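Local coordinates for protein EpsJ (Vibrio vulnificus, PDB 2RET) that forms part of the type 2 secretion system as a pseudopilin, pairing with the pseudopilin EpsI and presumably contributing to the pseudopilus, at residues D29-R41 and N63-N75. Numbering follows the deposited sequence.
Sequences DSDFRQIALRQTR and NKGIMFARLGWHN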
loop_
_atom_site.group_PDB
_atom_site.type_symbol
_atom_site.label_atom_id
_atom_site.label_comp_id
_atom_site.label_asym_id
_atom_site.label_seq_id
_atom_site.Cartn_x
_atom_site.Cartn_y
_atom_site.Cartn_z
ATOM N N ASP B 29 -4.341 -23.091 1.724
ATOM C CA ASP B 29 -4.165 -21.839 2.458
ATOM C C ASP B 29 -3.600 -20.809 1.515
ATOM O O ASP B 29 -4.047 -19.654 1.505
ATOM C CB ASP B 29 -3.211 -21.992 3.660
ATOM C CG ASP B 29 -3.933 -22.106 5.007
ATOM O OD1 ASP B 29 -5.066 -21.662 5.141
ATOM O OD2 ASP B 29 -3.326 -22.568 5.998
ATOM N N SER B 30 -2.619 -21.220 0.722
ATOM C CA SER B 30 -1.960 -20.287 -0.187
ATOM C C SER B 30 -2.961 -19.719 -1.194
ATOM O O SER B 30 -2.880 -18.540 -1.526
ATOM C CB SER B 30 -0.753 -20.923 -0.902
ATOM O OG SER B 30 -1.133 -21.847 -1.951
ATOM N N ASP B 31 -3.890 -20.557 -1.658
ATOM C CA ASP B 31 -4.830 -20.193 -2.723
ATOM C C ASP B 31 -6.043 -19.424 -2.194
ATOM O O ASP B 31 -6.346 -18.338 -2.651
ATOM C CB ASP B 31 -5.330 -21.430 -3.482
ATOM C CG ASP B 31 -4.296 -22.038 -4.403
ATOM O OD1 ASP B 31 -3.378 -21.338 -4.891
ATOM O OD2 ASP B 31 -4.421 -23.260 -4.677
ATOM N N PHE B 32 -6.740 -20.016 -1.245
ATOM C CA PHE B 32 -7.974 -19.463 -0.760
ATOM C C PHE B 32 -7.805 -18.199 0.091
ATOM O O PHE B 32 -8.759 -17.400 0.218
ATOM C CB PHE B 32 -8.769 -20.520 -0.016
ATOM C CG PHE B 32 -9.377 -21.543 -0.904
ATOM C CD1 PHE B 32 -10.549 -21.278 -1.567
ATOM C CD2 PHE B 32 -8.803 -22.796 -1.039
ATOM C CE1 PHE B 32 -11.124 -22.229 -2.390
ATOM C CE2 PHE B 32 -9.352 -23.738 -1.892
ATOM C CZ PHE B 32 -10.526 -23.453 -2.565
ATOM N N ARG B 33 -6.630 -18.005 0.680
ATOM C CA ARG B 33 -6.361 -16.759 1.373
ATOM C C ARG B 33 -5.952 -15.601 0.427
ATOM O O ARG B 33 -5.907 -14.448 0.860
ATOM C CB ARG B 33 -5.301 -16.948 2.459
ATOM C CG ARG B 33 -5.734 -17.781 3.640
ATOM C CD ARG B 33 -4.529 -17.958 4.504
ATOM N NE ARG B 33 -4.653 -18.793 5.694
ATOM C CZ ARG B 33 -5.001 -18.359 6.907
ATOM N NH1 ARG B 33 -5.323 -17.098 7.135
ATOM N NH2 ARG B 33 -5.006 -19.216 7.917
ATOM N N GLN B 34 -5.641 -15.914 -0.827
ATOM C CA GLN B 34 -5.167 -14.932 -1.786
ATOM C C GLN B 34 -6.103 -14.801 -2.997
ATOM O O GLN B 34 -5.668 -14.468 -4.110
ATOM C CB GLN B 34 -3.726 -15.271 -2.204
ATOM C CG GLN B 34 -2.778 -15.275 -0.983
ATOM C CD GLN B 34 -1.418 -14.814 -1.312
ATOM O OE1 GLN B 34 -1.033 -13.656 -1.052
ATOM N NE2 GLN B 34 -0.654 -15.703 -1.901
ATOM N N ILE B 35 -7.388 -14.998 -2.748
ATOM C CA ILE B 35 -8.426 -14.843 -3.778
ATOM C C ILE B 35 -8.477 -13.383 -4.246
ATOM O O ILE B 35 -8.468 -12.466 -3.426
ATOM C CB ILE B 35 -9.840 -15.277 -3.264
ATOM C CG1 ILE B 35 -9.839 -16.775 -2.946
ATOM C CG2 ILE B 35 -10.949 -14.965 -4.312
ATOM C CD1 ILE B 35 -11.256 -17.363 -2.603
ATOM N N ALA B 36 -8.551 -13.187 -5.563
ATOM C CA ALA B 36 -8.494 -11.856 -6.141
ATOM C C ALA B 36 -9.858 -11.422 -6.724
ATOM O O ALA B 36 -10.608 -12.222 -7.290
ATOM C CB ALA B 36 -7.369 -11.776 -7.190
ATOM N N LEU B 37 -10.158 -10.143 -6.537
ATOM C CA LEU B 37 -11.306 -9.457 -7.099
ATOM C C LEU B 37 -11.046 -9.215 -8.584
ATOM O O LEU B 37 -10.748 -8.111 -9.018
ATOM C CB LEU B 37 -11.552 -8.147 -6.322
ATOM C CG LEU B 37 -12.932 -7.486 -6.440
ATOM C CD1 LEU B 37 -14.019 -8.444 -6.021
ATOM C CD2 LEU B 37 -12.956 -6.181 -5.597
ATOM N N ARG B 38 -11.165 -10.288 -9.358
ATOM C CA ARG B 38 -10.821 -10.302 -10.782
ATOM C C ARG B 38 -11.704 -11.357 -11.437
ATOM O O ARG B 38 -11.640 -12.530 -11.086
ATOM C CB ARG B 38 -9.310 -10.586 -10.962
ATOM C CG ARG B 38 -8.817 -11.095 -12.338
ATOM C CD ARG B 38 -9.163 -10.163 -13.484
ATOM N NE ARG B 38 -8.130 -10.063 -14.533
ATOM C CZ ARG B 38 -8.149 -10.676 -15.721
ATOM N NH1 ARG B 38 -9.135 -11.498 -16.058
ATOM N NH2 ARG B 38 -7.158 -10.467 -16.587
ATOM N N GLN B 39 -12.564 -10.924 -12.348
ATOM C CA GLN B 39 -13.460 -11.841 -13.054
ATOM C C GLN B 39 -12.693 -12.689 -14.077
ATOM O O GLN B 39 -11.746 -12.210 -14.710
ATOM C CB GLN B 39 -14.560 -11.071 -13.767
ATOM C CG GLN B 39 -15.650 -10.589 -12.844
ATOM C CD GLN B 39 -16.619 -9.664 -13.540
ATOM O OE1 GLN B 39 -16.297 -9.084 -14.558
ATOM N NE2 GLN B 39 -17.811 -9.518 -12.986
ATOM N N THR B 40 -13.118 -13.946 -14.222
ATOM C CA THR B 40 -12.498 -14.900 -15.137
ATOM C C THR B 40 -13.598 -15.505 -16.028
ATOM O O THR B 40 -14.761 -15.576 -15.629
ATOM C CB THR B 40 -11.690 -15.971 -14.346
ATOM O OG1 THR B 40 -12.361 -16.303 -13.122
ATOM C CG2 THR B 40 -10.340 -15.414 -13.954
ATOM N N ARG B 41 -13.244 -15.909 -17.244
ATOM C CA ARG B 41 -14.242 -16.383 -18.209
ATOM C C ARG B 41 -14.720 -17.789 -17.885
ATOM O O ARG B 41 -13.928 -18.638 -17.471
ATOM C CB ARG B 41 -13.696 -16.359 -19.640
ATOM C CG ARG B 41 -13.150 -15.018 -20.049
ATOM C CD ARG B 41 -12.999 -14.893 -21.558
ATOM N NE ARG B 41 -12.025 -13.861 -21.937
ATOM C CZ ARG B 41 -12.210 -12.536 -21.835
ATOM N NH1 ARG B 41 -13.346 -12.027 -21.345
ATOM N NH2 ARG B 41 -11.240 -11.705 -22.221
ATOM N N ASN B 63 -17.365 -34.618 -9.050
ATOM C CA ASN B 63 -18.484 -33.917 -8.426
ATOM C C ASN B 63 -18.319 -32.411 -8.555
ATOM O O ASN B 63 -18.294 -31.894 -9.671
ATOM C CB ASN B 63 -18.789 -34.425 -6.996
ATOM C CG ASN B 63 -17.532 -34.599 -6.126
ATOM O OD1 ASN B 63 -16.877 -35.664 -6.183
ATOM N ND2 ASN B 63 -17.209 -33.569 -5.280
ATOM N N LYS B 64 -18.220 -31.692 -7.447
ATOM C CA LYS B 64 -18.137 -30.237 -7.521
ATOM C C LYS B 64 -16.778 -29.803 -7.940
ATOM O O LYS B 64 -15.798 -30.494 -7.663
ATOM C CB LYS B 64 -18.475 -29.604 -6.185
ATOM C CG LYS B 64 -19.949 -29.542 -5.963
ATOM C CD LYS B 64 -20.600 -28.528 -6.899
ATOM C CE LYS B 64 -22.001 -28.219 -6.433
ATOM N NZ LYS B 64 -22.634 -29.411 -5.850
ATOM N N GLY B 65 -16.737 -28.678 -8.639
ATOM C CA GLY B 65 -15.484 -27.946 -8.845
ATOM C C GLY B 65 -15.576 -26.460 -8.602
ATOM O O GLY B 65 -16.636 -25.887 -8.711
ATOM N N ILE B 66 -14.427 -25.841 -8.298
ATOM C CA ILE B 66 -14.333 -24.393 -8.012
ATOM C C ILE B 66 -13.184 -23.805 -8.837
ATOM O O ILE B 66 -12.191 -24.479 -9.131
ATOM C CB ILE B 66 -14.214 -24.080 -6.454
ATOM C CG1 ILE B 66 -14.470 -22.609 -6.140
ATOM C CG2 ILE B 66 -12.894 -24.509 -5.871
ATOM C CD1 ILE B 66 -14.741 -22.323 -4.666
HETATM N N MSE B 67 -13.357 -22.553 -9.263
HETATM C CA MSE B 67 -12.328 -21.849 -9.993
HETATM C C MSE B 67 -12.406 -20.389 -9.669
HETATM O O MSE B 67 -13.497 -19.823 -9.616
HETATM C CB MSE B 67 -12.443 -22.067 -11.512
HETATM C CG MSE B 67 -11.184 -21.567 -12.284
HETATM SE SE MSE B 67 -11.310 -21.762 -14.231
HETATM C CE MSE B 67 -12.772 -20.516 -14.676
ATOM N N PHE B 68 -11.227 -19.784 -9.515
ATOM C CA PHE B 68 -11.094 -18.374 -9.165
ATOM C C PHE B 68 -9.708 -17.782 -9.525
ATOM O O PHE B 68 -8.724 -18.506 -9.724
ATOM C CB PHE B 68 -11.424 -18.161 -7.664
ATOM C CG PHE B 68 -10.610 -19.023 -6.710
ATOM C CD1 PHE B 68 -11.112 -20.239 -6.239
ATOM C CD2 PHE B 68 -9.360 -18.604 -6.252
ATOM C CE1 PHE B 68 -10.380 -21.025 -5.353
ATOM C CE2 PHE B 68 -8.622 -19.372 -5.366
ATOM C CZ PHE B 68 -9.111 -20.577 -4.916
ATOM N N ALA B 69 -9.646 -16.453 -9.609
ATOM C CA ALA B 69 -8.370 -15.717 -9.772
ATOM C C ALA B 69 -7.697 -15.596 -8.421
ATOM O O ALA B 69 -8.354 -15.497 -7.418
ATOM C CB ALA B 69 -8.637 -14.340 -10.393
ATOM N N ARG B 70 -6.371 -15.653 -8.365
ATOM C CA ARG B 70 -5.698 -15.400 -7.121
ATOM C C ARG B 70 -4.467 -14.504 -7.322
ATOM O O ARG B 70 -3.894 -14.487 -8.430
ATOM C CB ARG B 70 -5.345 -16.730 -6.407
ATOM C CG ARG B 70 -4.367 -17.649 -7.122
ATOM C CD ARG B 70 -3.598 -18.499 -6.139
ATOM N NE ARG B 70 -2.590 -17.727 -5.477
ATOM C CZ ARG B 70 -1.494 -18.192 -4.864
ATOM N NH1 ARG B 70 -1.215 -19.482 -4.734
ATOM N NH2 ARG B 70 -0.673 -17.322 -4.324
ATOM N N LEU B 71 -4.092 -13.758 -6.269
ATOM C CA LEU B 71 -2.795 -13.084 -6.221
ATOM C C LEU B 71 -1.692 -14.141 -6.275
ATOM O O LEU B 71 -1.559 -14.947 -5.369
ATOM C CB LEU B 71 -2.632 -12.174 -4.964
ATOM C CG LEU B 71 -1.263 -11.445 -4.839
ATOM C CD1 LEU B 71 -0.847 -10.617 -6.092
ATOM C CD2 LEU B 71 -1.182 -10.544 -3.573
ATOM N N GLY B 72 -0.947 -14.179 -7.367
ATOM C CA GLY B 72 0.193 -15.084 -7.507
ATOM C C GLY B 72 1.451 -14.559 -6.831
ATOM O O GLY B 72 2.115 -15.286 -6.099
ATOM N N TRP B 73 1.752 -13.283 -7.046
ATOM C CA TRP B 73 2.895 -12.589 -6.419
ATOM C C TRP B 73 2.877 -11.054 -6.684
ATOM O O TRP B 73 2.182 -10.589 -7.576
ATOM C CB TRP B 73 4.240 -13.159 -6.909
ATOM C CG TRP B 73 4.412 -13.215 -8.400
ATOM C CD1 TRP B 73 4.853 -12.217 -9.206
ATOM C CD2 TRP B 73 4.206 -14.353 -9.252
ATOM N NE1 TRP B 73 4.903 -12.636 -10.509
ATOM C CE2 TRP B 73 4.499 -13.944 -10.571
ATOM C CE3 TRP B 73 3.789 -15.679 -9.026
ATOM C CZ2 TRP B 73 4.388 -14.795 -11.671
ATOM C CZ3 TRP B 73 3.668 -16.537 -10.131
ATOM C CH2 TRP B 73 3.981 -16.081 -11.443
ATOM N N HIS B 74 3.655 -10.297 -5.908
ATOM C CA HIS B 74 3.943 -8.879 -6.231
ATOM C C HIS B 74 5.099 -8.807 -7.172
ATOM O O HIS B 74 6.107 -9.480 -6.962
ATOM C CB HIS B 74 4.288 -8.042 -4.986
ATOM C CG HIS B 74 3.195 -8.025 -3.966
ATOM N ND1 HIS B 74 3.199 -8.877 -2.887
ATOM C CD2 HIS B 74 2.046 -7.307 -3.877
ATOM C CE1 HIS B 74 2.107 -8.685 -2.169
ATOM N NE2 HIS B 74 1.389 -7.734 -2.743
ATOM N N ASN B 75 4.962 -7.981 -8.205
ATOM C CA ASN B 75 6.036 -7.752 -9.150
ATOM C C ASN B 75 7.031 -6.765 -8.522
ATOM O O ASN B 75 6.648 -6.012 -7.654
ATOM C CB ASN B 75 5.466 -7.240 -10.476
ATOM C CG ASN B 75 4.683 -8.311 -11.220
ATOM O OD1 ASN B 75 5.040 -9.480 -11.168
ATOM N ND2 ASN B 75 3.611 -7.917 -11.917
HETATM O O HOH W 1 -11.814 -14.641 -8.053
HETATM O O HOH W 2 -12.275 -15.266 -10.924
#
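R70, followed outward from the strand, meets segment 29-41 at almost every step. Its CB lies 3.2 Å from Q34 O. With CG set between the backbone N and the carbonyl carbon (chi1 64°) and a bend at chi3, the chain brings CD within 3.1 Å of D31 OD1. NE turns back to its own strand and, together with NH2, grips L71 O side-on, the NH2 bond lying in the carbonyl plane. At CZ, S30 O lies 3.6 Å away, over the centre of one guanidinium face. NH1 gives a salt bridge to D31 OD1 (2.9 Å), reaching the oxygen nearly along its C-O axis although the guanidinium and carboxylate planes stand 67° apart. NH2 also comes within 2.9 Å of Q34 NE2, a close approach of two donors and not a hydrogen bond. D31 has further partners on strands 96-102 (R99, at OD1) and 79-93 (Y90, at OD2), so this buried carboxylate ties helix 10-32 to the sheet.

That placement, a long N-terminal helix packed on an antiparallel sheet, is the pilin-like architecture of pseudopilins. Beyond the helix the chain pairs briefly with strand 64-74, a single bridge of I35 with R70: L71 N donates to Q34 O, and A36 N to A69 O.

The F68 ring touches both I35 and F32: I35 CD1 sits over the centre of one face, while F32 meets it obliquely, with planes at 49° and centroids 4.9 Å apart. Farther along, A69 CB packs against R38 CG (3.8 Å), and A69 N-H is shared between two waters, one reaching A36 O and the other R38 O.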